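Local coordinates for protein AT-less polyketide synthase (Streptomyces platensis subsp. rosaceus, PDB 4TKT) that probably catalyses decarboxylative Claisen condensation as a ketosynthase domain of the AT-less type I polyketide synthase that makes isomigrastatin, at residues C101-L106 with Y605-E610. Sequence-based numbering, arbitrary orientation.
Sequences CAHTTL and YPFARE
The C-terminal tail of this ketosynthase polypeptide, whose Pro606 packs on helix 469-482, lies against helix 93-109 of the thiolase-like ketosynthase fold. Two tail side chains, Tyr605 and Phe607, meet His103 and Thr104 of the helix in a van der Waals contact. The Phe607 ring reaches the helix with its far rim: CZ sits 3.8 Å from His103 CD2, and CE2 lies 3.8 Å from Thr104 CG2. That methyl comes in at the ring's edge, close to its plane, whereas the imidazole is canted obliquely, the two ring planes making 68° with centroids 5.9 Å apart. In His103, CG anti to the backbone N (chi1 -177°) carries the imidazole toward the tail, where Tyr605 CB closes on its edge, 4.0 Å from His103 NE2. The Tyr605 ring turns off from the helix, its OH hydrogen-bonded to Phe467 N. Phe80 joins the cluster, edge-to-face with both His103 and Phe607, while Glu107 of the same helix takes a hydrogen bond from Tyr605 N. On the helix, Cys101 O accepts from Thr105 N and both threonine hydroxyls. Thr104 has OG1 between its backbone N and carbonyl carbon (chi1 52°), which sets CG2 anti to the carbonyl carbon; OG1 of Thr104 lies 2.7 Å from Cys101 O, above the carbonyl plane.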
ATOM      1  N   CYS A 101       2.009   7.808   2.546  1.00 23.57           N
ATOM      2  CA  CYS A 101       2.076   6.382   2.261  1.00 23.80           C
ATOM      3  C   CYS A 101       3.520   5.884   2.226  1.00 24.04           C
ATOM      4  O   CYS A 101       3.832   4.817   2.752  1.00 30.96           O
ATOM      5  CB  CYS A 101       1.388   6.080   0.933  1.00 23.05           C
ATOM      6  SG  CYS A 101       1.425   4.349   0.452  1.00 41.67           S
ATOM      7  N   ALA A 102       4.394   6.663   1.595  1.00 29.28           N
ATOM      8  CA  ALA A 102       5.807   6.315   1.496  1.00 23.82           C
ATOM      9  C   ALA A 102       6.449   6.183   2.872  1.00 24.89           C
ATOM     10  O   ALA A 102       7.179   5.228   3.137  1.00 29.51           O
ATOM     11  CB  ALA A 102       6.547   7.351   0.672  1.00 23.24           C
ATOM     12  N   HIS A 103       6.176   7.145   3.745  1.00 25.13           N
ATOM     13  CA  HIS A 103       6.749   7.128   5.082  1.00 28.36           C
ATOM     14  C   HIS A 103       6.245   5.935   5.882  1.00 33.05           C
ATOM     15  O   HIS A 103       7.033   5.228   6.513  1.00 36.55           O
ATOM     16  CB  HIS A 103       6.433   8.421   5.831  1.00 29.57           C
ATOM     17  CG  HIS A 103       7.057   8.491   7.189  1.00 33.76           C
ATOM     18  ND1 HIS A 103       8.409   8.679   7.377  1.00 33.38           N
ATOM     19  CD2 HIS A 103       6.517   8.378   8.425  1.00 36.09           C
ATOM     20  CE1 HIS A 103       8.674   8.689   8.671  1.00 35.91           C
ATOM     21  NE2 HIS A 103       7.544   8.507   9.329  1.00 38.52           N
ATOM     22  N   THR A 104       4.934   5.714   5.849  1.00 27.00           N
ATOM     23  CA  THR A 104       4.334   4.599   6.576  1.00 32.77           C
ATOM     24  C   THR A 104       4.914   3.264   6.119  1.00 29.71           C
ATOM     25  O   THR A 104       5.038   2.334   6.915  1.00 31.20           O
ATOM     26  CB  THR A 104       2.802   4.570   6.410  1.00 32.49           C
ATOM     27  OG1 THR A 104       2.475   4.631   5.021  1.00 61.87           O
ATOM     28  CG2 THR A 104       2.169   5.755   7.109  1.00 30.47           C
ATOM     29  N   THR A 105       5.282   3.176   4.842  1.00 27.25           N
ATOM     30  CA  THR A 105       5.845   1.943   4.301  1.00 35.19           C
ATOM     31  C   THR A 105       7.236   1.687   4.869  1.00 33.20           C
ATOM     32  O   THR A 105       7.592   0.547   5.170  1.00 36.15           O
ATOM     33  CB  THR A 105       5.929   1.970   2.761  1.00 30.40           C
ATOM     34  OG1 THR A 105       4.658   2.338   2.212  1.00 29.96           O
ATOM     35  CG2 THR A 105       6.320   0.600   2.228  1.00 26.88           C
ATOM     36  N   LEU A 106       8.022   2.748   5.017  1.00 29.75           N
ATOM     37  CA  LEU A 106       9.346   2.620   5.612  1.00 29.26           C
ATOM     38  C   LEU A 106       9.235   2.204   7.074  1.00 30.67           C
ATOM     39  O   LEU A 106      10.019   1.390   7.560  1.00 41.98           O
ATOM     40  CB  LEU A 106      10.129   3.926   5.489  1.00 28.87           C
ATOM     41  CG  LEU A 106      11.062   4.049   4.282  1.00 30.14           C
ATOM     42  CD1 LEU A 106      10.288   4.075   2.970  1.00 27.03           C
ATOM     43  CD2 LEU A 106      11.934   5.281   4.414  1.00 28.36           C
ATOM     44  N   TYR A 605       3.608   6.683  12.129  1.00 39.29           N
ATOM     45  CA  TYR A 605       3.531   8.041  12.658  1.00 34.72           C
ATOM     46  C   TYR A 605       2.119   8.608  12.535  1.00 33.72           C
ATOM     47  O   TYR A 605       1.476   8.463  11.496  1.00 41.31           O
ATOM     48  CB  TYR A 605       4.526   8.956  11.938  1.00 29.96           C
ATOM     49  CG  TYR A 605       4.587  10.358  12.506  1.00 37.42           C
ATOM     50  CD1 TYR A 605       3.739  11.357  12.042  1.00 29.28           C
ATOM     51  CD2 TYR A 605       5.490  10.681  13.511  1.00 36.60           C
ATOM     52  CE1 TYR A 605       3.791  12.633  12.562  1.00 42.60           C
ATOM     53  CE2 TYR A 605       5.549  11.957  14.035  1.00 29.96           C
ATOM     54  CZ  TYR A 605       4.697  12.928  13.558  1.00 42.26           C
ATOM     55  OH  TYR A 605       4.747  14.201  14.076  1.00 49.90           O
ATOM     56  N   PRO A 606       1.636   9.259  13.603  1.00 33.36           N
ATOM     57  CA  PRO A 606       0.312   9.889  13.627  1.00 31.27           C
ATOM     58  C   PRO A 606       0.329  11.278  12.995  1.00 37.93           C
ATOM     59  O   PRO A 606       0.476  12.276  13.703  1.00 40.12           O
ATOM     60  CB  PRO A 606      -0.000   9.969  15.118  1.00 30.11           C
ATOM     61  CG  PRO A 606       1.345  10.141  15.755  1.00 30.26           C
ATOM     62  CD  PRO A 606       2.328   9.381  14.899  1.00 30.26           C
ATOM     63  N   PHE A 607       0.177  11.338  11.676  1.00 38.73           N
ATOM     64  CA  PHE A 607       0.254  12.605  10.958  1.00 28.57           C
ATOM     65  C   PHE A 607      -0.796  13.595  11.442  1.00 36.03           C
ATOM     66  O   PHE A 607      -1.917  13.212  11.783  1.00 39.08           O
ATOM     67  CB  PHE A 607       0.099  12.382   9.448  1.00 28.27           C
ATOM     68  CG  PHE A 607       1.202  11.567   8.839  1.00 30.69           C
ATOM     69  CD1 PHE A 607       2.483  12.081   8.733  1.00 28.33           C
ATOM     70  CD2 PHE A 607       0.957  10.289   8.366  1.00 28.45           C
ATOM     71  CE1 PHE A 607       3.499  11.333   8.176  1.00 28.86           C
ATOM     72  CE2 PHE A 607       1.968   9.536   7.806  1.00 28.62           C
ATOM     73  CZ  PHE A 607       3.241  10.058   7.711  1.00 28.69           C
ATOM     74  N   ALA A 608      -0.415  14.867  11.484  1.00 32.97           N
ATOM     75  CA  ALA A 608      -1.362  15.943  11.746  1.00 32.15           C
ATOM     76  C   ALA A 608      -2.425  15.957  10.649  1.00 30.94           C
ATOM     77  O   ALA A 608      -2.109  15.798   9.467  1.00 34.89           O
ATOM     78  CB  ALA A 608      -0.642  17.280  11.824  1.00 28.67           C
ATOM     79  N   ARG A 609      -3.682  16.140  11.041  1.00 34.19           N
ATOM     80  CA  ARG A 609      -4.800  15.999  10.111  1.00 33.73           C
ATOM     81  C   ARG A 609      -5.458  17.332   9.777  1.00 33.97           C
ATOM     82  O   ARG A 609      -6.683  17.433   9.722  1.00 41.48           O
ATOM     83  CB  ARG A 609      -5.841  15.036  10.688  1.00 33.71           C
ATOM     84  CG  ARG A 609      -5.318  13.627  10.934  1.00 35.63           C
ATOM     85  CD  ARG A 609      -6.260  12.815  11.819  1.00 47.34           C
ATOM     86  NE  ARG A 609      -7.585  12.647  11.225  1.00 61.74           N
ATOM     87  CZ  ARG A 609      -8.656  13.358  11.566  1.00 71.15           C
ATOM     88  NH1 ARG A 609      -8.566  14.291  12.504  1.00 76.68           N
ATOM     89  NH2 ARG A 609      -9.820  13.134  10.969  1.00 70.97           N
ATOM     90  N   GLU A 610      -4.639  18.353   9.548  1.00 31.39           N
ATOM     91  CA  GLU A 610      -5.143  19.668   9.170  1.00 34.31           C
ATOM     92  C   GLU A 610      -5.497  19.698   7.684  1.00 33.14           C
ATOM     93  O   GLU A 610      -4.832  19.062   6.868  1.00 31.92           O
ATOM     94  CB  GLU A 610      -4.114  20.744   9.514  1.00 50.40           C
ATOM     95  CG  GLU A 610      -2.678  20.315   9.255  1.00 69.86           C
ATOM     96  CD  GLU A 610      -1.683  20.985  10.184  1.00 79.46           C
ATOM     97  OE1 GLU A 610      -2.081  21.369  11.304  1.00 86.79           O
ATOM     98  OE2 GLU A 610      -0.503  21.125   9.794  1.00 77.60           O
TER